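Local structure of mannitol dehydrogenase (Pseudomonas fluorescens, 1LJ8) at residues A[166-170]-A[202-207]; A[138-142]-A[451-455]; A[43-47]-A[97-102]; A[308-312]-A[409-413]. The protein probably catalyses the NAD-dependent interconversion of mannitol and fructose, acting as a long-chain dehydrogenase that binds the dinucleotide in a Rossmann domain. All blocks are in the same frame, centred on the assembly; numbering follows the deposited sequence.

Overall arrangement
From the N terminus, interaction 3 closes first: helix 42-50 packs on strand 96-107 of the central Rossmann sheet. Residues 138-142 then open interaction 2, which closes only at 451-455, after more than 300 residues, and ties the Rossmann region to the C-terminal one. Both remaining contacts fall within that long loop, one after the other. Interaction 1 joins helices 165-178 and 195-210 of the Rossmann region, and interaction 4 pairs helices 289-313 and 401-413 of the C-terminal region. Interaction 2 touches both, through Ile138 on Ala202 and through Phe455 and Ile454 on Trp410. Interaction 3 lies apart, its centre about 37 Å from that of interaction 2.

Interaction 1: residues A[166-170]-A[202-207]; sequences FGFIC and ALLAFA
In the Rossmann region, Phe166 of helix 165-178 packs against Ala202, Leu203 and Phe206 of helix 195-210, two helices that precede and follow strand 185-188. The short axes cross steeply, at -77°, and come no closer than 10.3 Å, so side chains rather than backbones fill the interface. Phe166 CB sits squarely over one face of the Phe206 ring, 3.7 Å from the ring centroid, in a CH-pi contact. The two rings are slid apart with planes at 29°, and overlap little. The far end of the Phe166 ring reaches the start of the other segment, where CE2 is 3.5 Å from Ala202 CB. Phe206 can offer its face because its CG stands anti to the backbone N (chi1 -178°), which sends the ring across to the first helix. At the rim of that ring lies a sulfur-aromatic contact, Cys170 SG being 3.7 Å from Phe206 CD2 and near the ring plane. The sulfur also meets Leu203, with SG 3.8 Å from CD1. The other Leu203 methyl, CD2, is 3.7 Å from Ile169 CG2, so the two methyls rest against adjacent residues of the first helix. Helix 150-157 adds Ile152 against both phenylalanines, and Phe145 meets the Phe166 ring edge-to-face. No hydrogen bond links the two segments: a buried seam of carbon, ring and sulfur surfaces, about 7 Å from the bound NAD at the Phe166 side chain, relies on close fit and dispersion, with the contacts of Cys170 SG and Phe166 CB to the Phe206 ring as weakly polar elements.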
loop_
_atom_site.group_PDB
_atom_site.type_symbol
_atom_site.label_atom_id
_atom_site.label_comp_id
_atom_site.label_asym_id
_atom_site.label_seq_id
_atom_site.Cartn_x
_atom_site.Cartn_y
_atom_site.Cartn_z
ATOM N N PHE A 166 -2.042 14.895 -8.219
ATOM C CA PHE A 166 -2.374 15.253 -9.599
ATOM C C PHE A 166 -1.994 16.680 -9.928
ATOM O O PHE A 166 -1.477 16.931 -11.007
ATOM C CB PHE A 166 -3.864 15.054 -9.844
ATOM C CG PHE A 166 -4.325 13.666 -9.524
ATOM C CD1 PHE A 166 -5.058 13.420 -8.383
ATOM C CD2 PHE A 166 -3.937 12.604 -10.336
ATOM C CE1 PHE A 166 -5.412 12.100 -8.029
ATOM C CE2 PHE A 166 -4.274 11.285 -10.004
ATOM C CZ PHE A 166 -5.013 11.036 -8.840
ATOM N N GLY A 167 -2.269 17.601 -9.009
ATOM C CA GLY A 167 -1.936 19.010 -9.233
ATOM C C GLY A 167 -0.440 19.193 -9.342
ATOM O O GLY A 167 0.039 19.925 -10.217
ATOM N N PHE A 168 0.321 18.533 -8.471
ATOM C CA PHE A 168 1.774 18.655 -8.550
ATOM C C PHE A 168 2.342 18.051 -9.811
ATOM O O PHE A 168 3.235 18.636 -10.450
ATOM C CB PHE A 168 2.456 18.046 -7.306
ATOM C CG PHE A 168 2.555 19.016 -6.177
ATOM C CD1 PHE A 168 1.719 18.907 -5.063
ATOM C CD2 PHE A 168 3.442 20.114 -6.271
ATOM C CE1 PHE A 168 1.754 19.875 -4.043
ATOM C CE2 PHE A 168 3.467 21.088 -5.237
ATOM C CZ PHE A 168 2.615 20.944 -4.143
ATOM N N ILE A 169 1.888 16.841 -10.167
ATOM C CA ILE A 169 2.417 16.261 -11.401
ATOM C C ILE A 169 2.065 17.124 -12.628
ATOM O O ILE A 169 2.915 17.334 -13.480
ATOM C CB ILE A 169 1.889 14.816 -11.602
ATOM C CG1 ILE A 169 2.662 13.918 -10.621
ATOM C CG2 ILE A 169 2.079 14.343 -13.061
ATOM C CD1 ILE A 169 2.052 12.511 -10.478
ATOM N N CYS A 170 0.840 17.619 -12.716
ATOM C CA CYS A 170 0.490 18.447 -13.891
ATOM C C CYS A 170 1.283 19.714 -13.925
ATOM O O CYS A 170 1.735 20.129 -14.989
ATOM C CB CYS A 170 -0.997 18.800 -13.903
ATOM S SG CYS A 170 -2.008 17.408 -14.460
ATOM N N ALA A 202 -6.537 8.235 -13.916
ATOM C CA ALA A 202 -6.738 9.345 -13.023
ATOM C C ALA A 202 -6.035 10.612 -13.499
ATOM O O ALA A 202 -6.666 11.693 -13.530
ATOM C CB ALA A 202 -6.253 8.960 -11.623
ATOM N N LEU A 203 -4.737 10.503 -13.835
ATOM C CA LEU A 203 -4.001 11.693 -14.276
ATOM C C LEU A 203 -4.601 12.266 -15.547
ATOM O O LEU A 203 -4.768 13.491 -15.652
ATOM C CB LEU A 203 -2.521 11.398 -14.462
ATOM C CG LEU A 203 -1.675 12.637 -14.789
ATOM C CD1 LEU A 203 -1.757 13.733 -13.704
ATOM C CD2 LEU A 203 -0.247 12.153 -14.985
ATOM N N LEU A 204 -4.981 11.400 -16.489
ATOM C CA LEU A 204 -5.581 11.895 -17.731
ATOM C C LEU A 204 -6.919 12.547 -17.479
ATOM O O LEU A 204 -7.212 13.605 -18.072
ATOM C CB LEU A 204 -5.750 10.761 -18.763
ATOM C CG LEU A 204 -4.436 10.224 -19.347
ATOM C CD1 LEU A 204 -4.796 9.128 -20.398
ATOM C CD2 LEU A 204 -3.613 11.343 -20.015
ATOM N N ALA A 205 -7.741 11.960 -16.613
ATOM C CA ALA A 205 -9.058 12.542 -16.314
ATOM C C ALA A 205 -8.878 13.924 -15.683
ATOM O O ALA A 205 -9.585 14.902 -16.011
ATOM C CB ALA A 205 -9.819 11.667 -15.380
ATOM N N PHE A 206 -7.898 14.017 -14.795
ATOM C CA PHE A 206 -7.626 15.291 -14.147
ATOM C C PHE A 206 -7.121 16.313 -15.176
ATOM O O PHE A 206 -7.575 17.446 -15.192
ATOM C CB PHE A 206 -6.570 15.099 -13.043
ATOM C CG PHE A 206 -6.263 16.362 -12.295
ATOM C CD1 PHE A 206 -7.032 16.744 -11.195
ATOM C CD2 PHE A 206 -5.200 17.147 -12.684
ATOM C CE1 PHE A 206 -6.731 17.915 -10.493
ATOM C CE2 PHE A 206 -4.883 18.322 -11.983
ATOM C CZ PHE A 206 -5.644 18.696 -10.902
ATOM N N ALA A 207 -6.183 15.914 -16.017
ATOM C CA ALA A 207 -5.623 16.802 -17.016
ATOM C C ALA A 207 -6.721 17.309 -17.962
ATOM O O ALA A 207 -6.706 18.480 -18.363
ATOM C CB ALA A 207 -4.526 16.103 -17.803
#

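Interaction 2: residues A[138-142]-A[451-455]; sequences IDDSN and VEEIF
Asp139, at the end of the short strand 138-139, turns its carboxylate toward the backbone of the 452-455 helix, its OD1 coming 3.6 Å from Glu453 CA. The same oxygen accepts from the backbone N of Ser141 at 3.0 Å, which makes an Asx turn; the N-H arrives on the anti side and 30° out of the carboxylate plane. With CG anti to its own N, Asp139 reaches forward far enough to close this turn. Asp140 meets the helix through a water, which accepts from Asp140 N at 2.8 Å and donates both to Asp140 OD2 and, at 2.7 Å, to Glu453 O. Lys384 forms a salt bridge with Asp140 OD2. Next comes Ser141, whose OG lies between two carboxylate oxygens, 2.6 Å from Asp139 OD1 and 2.9 Å from Glu452 OE2, with one proton to offer the pair. Glu452 extends its chain straight out to arrive there. Asp139 OD2 and Glu452 OE2 are 4.8 Å apart, and this crowding of acidic groups would probably raise the affinity of one of them for a proton. Asn142 ends the walk, its OD1 accepting from the backbone N of Glu144, across the turn that joins the antiparallel strands 138-139 and 144-145. The contact is a surface one that joins the Rossmann and C-terminal regions: Glu453 OE2 is held by Arg430, while behind the short helix Ile454 packs on helix 378-385, Phe455 on helix 401-413 and Val451 on helix 431-437.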
loop_
_atom_site.group_PDB
_atom_site.type_symbol
_atom_site.label_atom_id
_atom_site.label_comp_id
_atom_site.label_asym_id
_atom_site.label_seq_id
_atom_site.Cartn_x
_atom_site.Cartn_y
_atom_site.Cartn_z
ATOM N N ILE A 138 -10.419 7.292 -8.032
ATOM C CA ILE A 138 -11.278 6.723 -9.085
ATOM C C ILE A 138 -12.340 5.939 -8.319
ATOM O O ILE A 138 -12.003 5.159 -7.412
ATOM C CB ILE A 138 -10.545 5.710 -10.013
ATOM C CG1 ILE A 138 -9.504 6.434 -10.869
ATOM C CG2 ILE A 138 -11.610 4.941 -10.899
ATOM C CD1 ILE A 138 -10.089 7.301 -11.909
ATOM N N ASP A 139 -13.611 6.149 -8.656
ATOM C CA ASP A 139 -14.731 5.427 -8.015
ATOM C C ASP A 139 -14.802 4.062 -8.736
ATOM O O ASP A 139 -15.135 4.009 -9.928
ATOM C CB ASP A 139 -16.024 6.225 -8.236
ATOM C CG ASP A 139 -17.270 5.578 -7.612
ATOM O OD1 ASP A 139 -17.304 4.351 -7.356
ATOM O OD2 ASP A 139 -18.248 6.336 -7.399
ATOM N N ASP A 140 -14.464 2.969 -8.044
ATOM C CA ASP A 140 -14.483 1.640 -8.674
ATOM C C ASP A 140 -15.844 1.134 -9.140
ATOM O O ASP A 140 -15.904 0.291 -10.028
ATOM C CB ASP A 140 -13.839 0.616 -7.738
ATOM C CG ASP A 140 -12.407 0.950 -7.457
ATOM O OD1 ASP A 140 -11.662 1.060 -8.449
ATOM O OD2 ASP A 140 -12.030 1.136 -6.279
ATOM N N SER A 141 -16.939 1.628 -8.586
ATOM C CA SER A 141 -18.219 1.112 -9.059
ATOM C C SER A 141 -18.496 1.505 -10.502
ATOM O O SER A 141 -19.041 0.704 -11.261
ATOM C CB SER A 141 -19.394 1.581 -8.204
ATOM O OG SER A 141 -19.448 2.993 -8.094
ATOM N N ASN A 142 -18.115 2.722 -10.894
ATOM C CA ASN A 142 -18.393 3.173 -12.266
ATOM C C ASN A 142 -17.158 3.599 -13.074
ATOM O O ASN A 142 -17.288 4.043 -14.219
ATOM C CB ASN A 142 -19.374 4.330 -12.205
ATOM C CG ASN A 142 -18.843 5.456 -11.372
ATOM O OD1 ASN A 142 -17.639 5.539 -11.155
ATOM N ND2 ASN A 142 -19.720 6.335 -10.902
ATOM N N VAL A 451 -22.972 2.596 0.312
ATOM C CA VAL A 451 -21.911 3.560 -0.036
ATOM C C VAL A 451 -21.242 3.054 -1.319
ATOM O O VAL A 451 -20.369 2.181 -1.294
ATOM C CB VAL A 451 -20.891 3.730 1.078
ATOM C CG1 VAL A 451 -19.902 4.842 0.677
ATOM C CG2 VAL A 451 -21.626 4.074 2.428
ATOM N N GLU A 452 -21.650 3.643 -2.433
ATOM C CA GLU A 452 -21.202 3.177 -3.734
ATOM C C GLU A 452 -19.705 3.214 -3.998
ATOM O O GLU A 452 -19.183 2.277 -4.608
ATOM C CB GLU A 452 -21.968 3.907 -4.852
ATOM C CG GLU A 452 -21.812 3.229 -6.203
ATOM C CD GLU A 452 -22.620 3.913 -7.328
ATOM O OE1 GLU A 452 -23.676 4.515 -7.022
ATOM O OE2 GLU A 452 -22.198 3.824 -8.507
ATOM N N GLU A 453 -18.998 4.224 -3.489
ATOM C CA GLU A 453 -17.564 4.275 -3.737
ATOM C C GLU A 453 -16.782 3.256 -2.884
ATOM O O GLU A 453 -15.546 3.142 -3.018
ATOM C CB GLU A 453 -16.995 5.675 -3.495
ATOM C CG GLU A 453 -17.157 6.140 -2.061
ATOM C CD GLU A 453 -18.488 6.844 -1.806
ATOM O OE1 GLU A 453 -19.508 6.530 -2.475
ATOM O OE2 GLU A 453 -18.491 7.692 -0.892
ATOM N N ILE A 454 -17.493 2.532 -2.013
ATOM C CA ILE A 454 -16.829 1.486 -1.229
ATOM C C ILE A 454 -17.312 0.130 -1.742
ATOM O O ILE A 454 -16.497 -0.732 -2.082
ATOM C CB ILE A 454 -17.163 1.550 0.308
ATOM C CG1 ILE A 454 -16.704 2.895 0.894
ATOM C CG2 ILE A 454 -16.468 0.379 1.070
ATOM C CD1 ILE A 454 -17.058 3.073 2.406
ATOM N N PHE A 455 -18.631 -0.057 -1.839
ATOM C CA PHE A 455 -19.143 -1.376 -2.196
ATOM C C PHE A 455 -19.723 -1.622 -3.570
ATOM O O PHE A 455 -20.112 -2.748 -3.868
ATOM C CB PHE A 455 -20.179 -1.847 -1.150
ATOM C CG PHE A 455 -19.609 -1.957 0.250
ATOM C CD1 PHE A 455 -19.893 -0.972 1.222
ATOM C CD2 PHE A 455 -18.750 -3.004 0.580
ATOM C CE1 PHE A 455 -19.322 -1.039 2.499
ATOM C CE2 PHE A 455 -18.164 -3.079 1.875
ATOM C CZ PHE A 455 -18.449 -2.105 2.828
HETATM O O HOH W 1 -14.098 2.934 -5.268
#

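Interaction 3: residues A[43-47]-A[97-102]; sequences AYYTD and RVIGSI
Ala43 O is gripped by two donors, Ser101 OG at 2.8 Å and, within the helix, Asp47 N at 2.9 Å, which approach from opposite faces of the carbonyl plane. This joins helix 42-50 to strand 96-107 of the central Rossmann sheet, just where that strand is interrupted at Gly100 and Ser101. The helix runs nearly at right angles to strand 97-99, at 94°. Ser101 OG stands between its own N and carbonyl carbon (chi1 56°), and from there it reaches the helix carbonyl.

One helical turn on, Asp47 bonds to the backbone at the break in the strand. Gly100 N donates to Asp47 OD1 at 3.0 Å in an almost straight bond, entering from above the carboxylate plane, and Tyr20 OH bonds to the same oxygen. Asp47 OD2 receives a water at 2.7 Å, which also donates to Val98 O and accepts from Arg97 NH1 in the guanidinium plane. Arg97 is thus linked to Asp47 through water rather than by a direct salt bridge, and its NE pairs with Glu95. With a leucine in place of Asp47, the Gly100 N-H would probably lose its acceptor, and the water its link to the helix.

Carbon contacts complete the buried interface. Ile99 crosses the Asp47 side chain at a slant, its CG2 3.8 Å from Asp47 CB and its CD1 3.5 Å from Asp47 OD2, and also touches Phe83 and Leu85 of strand 83-87. Beside the serine bond, Ala43 faces the next isoleucine, its CB 4.1 Å from Ile102 CD1.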
loop_
_atom_site.group_PDB
_atom_site.type_symbol
_atom_site.label_atom_id
_atom_site.label_comp_id
_atom_site.label_asym_id
_atom_site.label_seq_id
_atom_site.Cartn_x
_atom_site.Cartn_y
_atom_site.Cartn_z
ATOM N N ALA A 43 13.384 1.885 -2.284
ATOM C CA ALA A 43 14.680 2.444 -1.855
ATOM C C ALA A 43 15.680 1.292 -1.580
ATOM O O ALA A 43 16.897 1.432 -1.791
ATOM C CB ALA A 43 14.503 3.311 -0.584
ATOM N N TYR A 44 15.148 0.172 -1.099
ATOM C CA TYR A 44 15.969 -1.016 -0.832
ATOM C C TYR A 44 16.647 -1.506 -2.150
ATOM O O TYR A 44 17.863 -1.698 -2.208
ATOM C CB TYR A 44 15.056 -2.109 -0.278
ATOM C CG TYR A 44 15.667 -3.497 -0.242
ATOM C CD1 TYR A 44 16.624 -3.838 0.716
ATOM C CD2 TYR A 44 15.300 -4.444 -1.190
ATOM C CE1 TYR A 44 17.211 -5.128 0.715
ATOM C CE2 TYR A 44 15.877 -5.732 -1.197
ATOM C CZ TYR A 44 16.830 -6.046 -0.233
ATOM O OH TYR A 44 17.390 -7.313 -0.225
ATOM N N TYR A 45 15.862 -1.727 -3.208
ATOM C CA TYR A 45 16.466 -2.208 -4.466
ATOM C C TYR A 45 17.404 -1.180 -5.081
ATOM O O TYR A 45 18.422 -1.523 -5.651
ATOM C CB TYR A 45 15.385 -2.551 -5.485
ATOM C CG TYR A 45 14.676 -3.873 -5.246
ATOM C CD1 TYR A 45 13.339 -3.909 -4.845
ATOM C CD2 TYR A 45 15.322 -5.090 -5.531
ATOM C CE1 TYR A 45 12.645 -5.111 -4.732
ATOM C CE2 TYR A 45 14.639 -6.291 -5.449
ATOM C CZ TYR A 45 13.295 -6.297 -5.044
ATOM O OH TYR A 45 12.594 -7.477 -4.962
ATOM N N THR A 46 17.064 0.098 -4.976
ATOM C CA THR A 46 17.918 1.114 -5.550
ATOM C C THR A 46 19.265 1.176 -4.806
ATOM O O THR A 46 20.314 1.316 -5.422
ATOM C CB THR A 46 17.195 2.471 -5.537
ATOM O OG1 THR A 46 15.940 2.320 -6.230
ATOM C CG2 THR A 46 18.064 3.513 -6.235
ATOM N N ASP A 47 19.229 1.005 -3.493
ATOM C CA ASP A 47 20.438 1.018 -2.668
ATOM C C ASP A 47 21.245 -0.240 -3.045
ATOM O O ASP A 47 22.486 -0.166 -3.185
ATOM C CB ASP A 47 20.036 0.988 -1.166
ATOM C CG ASP A 47 21.224 0.784 -0.228
ATOM O OD1 ASP A 47 21.849 1.802 0.147
ATOM O OD2 ASP A 47 21.529 -0.386 0.148
ATOM N N ARG A 97 20.724 -3.397 7.790
ATOM C CA ARG A 97 21.479 -2.655 6.805
ATOM C C ARG A 97 21.109 -1.185 6.792
ATOM O O ARG A 97 19.932 -0.852 6.870
ATOM C CB ARG A 97 21.144 -3.250 5.429
ATOM C CG ARG A 97 21.653 -2.451 4.236
ATOM C CD ARG A 97 21.253 -3.158 2.902
ATOM N NE ARG A 97 21.984 -4.427 2.739
ATOM C CZ ARG A 97 23.279 -4.511 2.425
ATOM N NH1 ARG A 97 24.024 -3.419 2.223
ATOM N NH2 ARG A 97 23.869 -5.713 2.383
ATOM N N VAL A 98 22.120 -0.324 6.711
ATOM C CA VAL A 98 21.872 1.100 6.588
ATOM C C VAL A 98 21.657 1.407 5.087
ATOM O O VAL A 98 22.477 1.032 4.245
ATOM C CB VAL A 98 23.066 1.918 7.127
ATOM C CG1 VAL A 98 22.854 3.390 6.749
ATOM C CG2 VAL A 98 23.117 1.759 8.671
ATOM N N ILE A 99 20.553 2.087 4.754
ATOM C CA ILE A 99 20.190 2.395 3.374
ATOM C C ILE A 99 20.558 3.845 3.081
ATOM O O ILE A 99 20.200 4.735 3.871
ATOM C CB ILE A 99 18.659 2.213 3.167
ATOM C CG1 ILE A 99 18.279 0.740 3.458
ATOM C CG2 ILE A 99 18.263 2.631 1.734
ATOM C CD1 ILE A 99 18.867 -0.293 2.400
ATOM N N GLY A 100 21.246 4.079 1.954
ATOM C CA GLY A 100 21.648 5.437 1.609
ATOM C C GLY A 100 21.097 5.973 0.303
ATOM O O GLY A 100 21.553 7.018 -0.179
ATOM N N SER A 101 20.086 5.299 -0.256
ATOM C CA SER A 101 19.537 5.731 -1.551
ATOM C C SER A 101 18.577 6.921 -1.549
ATOM O O SER A 101 18.218 7.409 -2.615
ATOM C CB SER A 101 18.873 4.521 -2.209
ATOM O OG SER A 101 17.903 4.013 -1.310
ATOM N N ILE A 102 18.164 7.393 -0.359
ATOM C CA ILE A 102 17.301 8.580 -0.295
ATOM C C ILE A 102 18.266 9.687 0.173
ATOM O O ILE A 102 18.934 9.548 1.215
ATOM C CB ILE A 102 16.163 8.411 0.719
ATOM C CG1 ILE A 102 15.201 7.322 0.223
ATOM C CG2 ILE A 102 15.384 9.777 0.911
ATOM C CD1 ILE A 102 14.041 7.018 1.210
HETATM O O HOH W 2 23.431 -0.584 2.014
#

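Interaction 4: residues A[308-312]-A[409-413]; sequences YLGFL and AWALY
Tyr308, Trp410, Tyr413 and Phe311 form an aromatic cluster between helices 289-313 and 401-413, and three edge-to-face pairs run through it. The indole edge of Trp410 points at one face of Tyr308, with CD1 3.4 Å from Tyr308 CE2. Tyr308 in turn presents its own edge to Tyr413, its CD2 lying over the centre of that ring and 3.6 Å from Tyr413 CD2. The planes of both pairs meet at 58°. Tyr413 then directs its edge toward the face of Phe311 in an offset pair at 84°, CE1 being 3.8 Å from Phe311 CD2. Trp410 CG, anti to its backbone N, lets the indole run alongside Tyr308, pointing the same way.

Aliphatic contacts lie beside the rings. Ala409 CB is 3.7 Å from Tyr308 CB and 3.6 Å from Leu309 CD2, and Leu312 CD2 lies 3.8 Å from Tyr413 CA.

The segments share no hydrogen bond, and the Tyr308 hydroxyl is hydrogen-bonded to the backbone O of Cys375, on helix 371-375. If Tyr308 were replaced by an alanine, Trp410 and Tyr413 would probably both lose the ring between them, and Cys375 O its hydroxyl partner.

The two segments cross at 40° within the C-terminal region, where helix 463-488 packs on Leu309, Leu312 and Leu412, helix 371-375 on Phe311 and Tyr413, and helix 444-448 on Trp410.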
loop_
_atom_site.group_PDB
_atom_site.type_symbol
_atom_site.label_atom_id
_atom_site.label_comp_id
_atom_site.label_asym_id
_atom_site.label_seq_id
_atom_site.Cartn_x
_atom_site.Cartn_y
_atom_site.Cartn_z
ATOM N N TYR A 308 -10.186 -7.756 10.571
ATOM C CA TYR A 308 -11.270 -7.194 11.371
ATOM C C TYR A 308 -11.750 -8.245 12.366
ATOM O O TYR A 308 -11.984 -7.925 13.529
ATOM C CB TYR A 308 -12.404 -6.668 10.478
ATOM C CG TYR A 308 -11.884 -5.558 9.574
ATOM C CD1 TYR A 308 -11.828 -5.738 8.199
ATOM C CD2 TYR A 308 -11.358 -4.349 10.120
ATOM C CE1 TYR A 308 -11.253 -4.736 7.346
ATOM C CE2 TYR A 308 -10.770 -3.350 9.274
ATOM C CZ TYR A 308 -10.732 -3.566 7.899
ATOM O OH TYR A 308 -10.142 -2.626 7.060
ATOM N N LEU A 309 -11.924 -9.481 11.902
ATOM C CA LEU A 309 -12.271 -10.557 12.820
ATOM C C LEU A 309 -11.201 -10.687 13.902
ATOM O O LEU A 309 -11.530 -10.902 15.075
ATOM C CB LEU A 309 -12.344 -11.898 12.075
ATOM C CG LEU A 309 -13.541 -11.972 11.130
ATOM C CD1 LEU A 309 -13.347 -13.215 10.218
ATOM C CD2 LEU A 309 -14.843 -12.098 11.939
ATOM N N GLY A 310 -9.928 -10.554 13.521
ATOM C CA GLY A 310 -8.835 -10.690 14.484
ATOM C C GLY A 310 -8.850 -9.578 15.516
ATOM O O GLY A 310 -8.653 -9.827 16.708
ATOM N N PHE A 311 -9.111 -8.360 15.065
ATOM C CA PHE A 311 -9.138 -7.228 16.000
ATOM C C PHE A 311 -10.308 -7.415 16.984
ATOM O O PHE A 311 -10.184 -7.158 18.186
ATOM C CB PHE A 311 -9.326 -5.915 15.242
ATOM C CG PHE A 311 -8.534 -4.775 15.823
ATOM C CD1 PHE A 311 -7.184 -4.635 15.506
ATOM C CD2 PHE A 311 -9.133 -3.863 16.689
ATOM C CE1 PHE A 311 -6.418 -3.574 16.067
ATOM C CE2 PHE A 311 -8.387 -2.784 17.259
ATOM C CZ PHE A 311 -7.029 -2.650 16.942
ATOM N N LEU A 312 -11.451 -7.841 16.464
ATOM C CA LEU A 312 -12.629 -8.089 17.314
ATOM C C LEU A 312 -12.342 -9.166 18.347
ATOM O O LEU A 312 -12.736 -9.027 19.510
ATOM C CB LEU A 312 -13.817 -8.546 16.442
ATOM C CG LEU A 312 -14.483 -7.398 15.689
ATOM C CD1 LEU A 312 -15.407 -8.036 14.637
ATOM C CD2 LEU A 312 -15.296 -6.440 16.624
ATOM N N ALA A 409 -17.661 -8.239 9.605
ATOM C CA ALA A 409 -16.616 -8.059 10.648
ATOM C C ALA A 409 -16.213 -6.584 10.682
ATOM O O ALA A 409 -16.048 -5.989 11.755
ATOM C CB ALA A 409 -15.374 -8.940 10.332
ATOM N N TRP A 410 -16.015 -5.999 9.502
ATOM C CA TRP A 410 -15.656 -4.566 9.448
ATOM C C TRP A 410 -16.772 -3.725 10.087
ATOM O O TRP A 410 -16.490 -2.783 10.856
ATOM C CB TRP A 410 -15.469 -4.102 7.982
ATOM C CG TRP A 410 -14.996 -2.679 7.858
ATOM C CD1 TRP A 410 -13.857 -2.151 8.428
ATOM C CD2 TRP A 410 -15.581 -1.617 7.074
ATOM N NE1 TRP A 410 -13.696 -0.834 8.025
ATOM C CE2 TRP A 410 -14.731 -0.481 7.204
ATOM C CE3 TRP A 410 -16.719 -1.518 6.276
ATOM C CZ2 TRP A 410 -14.997 0.744 6.562
ATOM C CZ3 TRP A 410 -16.995 -0.290 5.627
ATOM C CH2 TRP A 410 -16.125 0.825 5.784
ATOM N N ALA A 411 -18.035 -4.064 9.780
ATOM C CA ALA A 411 -19.154 -3.301 10.317
ATOM C C ALA A 411 -19.157 -3.307 11.843
ATOM O O ALA A 411 -19.336 -2.244 12.489
ATOM C CB ALA A 411 -20.532 -3.847 9.780
ATOM N N LEU A 412 -18.945 -4.479 12.417
ATOM C CA LEU A 412 -18.968 -4.589 13.886
ATOM C C LEU A 412 -17.719 -3.926 14.458
ATOM O O LEU A 412 -17.789 -3.231 15.462
ATOM C CB LEU A 412 -19.044 -6.053 14.326
ATOM C CG LEU A 412 -19.202 -6.271 15.861
ATOM C CD1 LEU A 412 -20.434 -5.544 16.395
ATOM C CD2 LEU A 412 -19.324 -7.722 16.176
ATOM N N TYR A 413 -16.601 -4.111 13.776
ATOM C CA TYR A 413 -15.317 -3.518 14.183
ATOM C C TYR A 413 -15.432 -1.982 14.263
ATOM O O TYR A 413 -14.822 -1.349 15.145
ATOM C CB TYR A 413 -14.267 -3.936 13.157
ATOM C CG TYR A 413 -13.104 -2.985 13.044
ATOM C CD1 TYR A 413 -11.950 -3.175 13.814
ATOM C CD2 TYR A 413 -13.132 -1.922 12.131
ATOM C CE1 TYR A 413 -10.859 -2.337 13.670
ATOM C CE2 TYR A 413 -12.009 -1.059 11.973
ATOM C CZ TYR A 413 -10.893 -1.285 12.746
ATOM O OH TYR A 413 -9.774 -0.467 12.615
#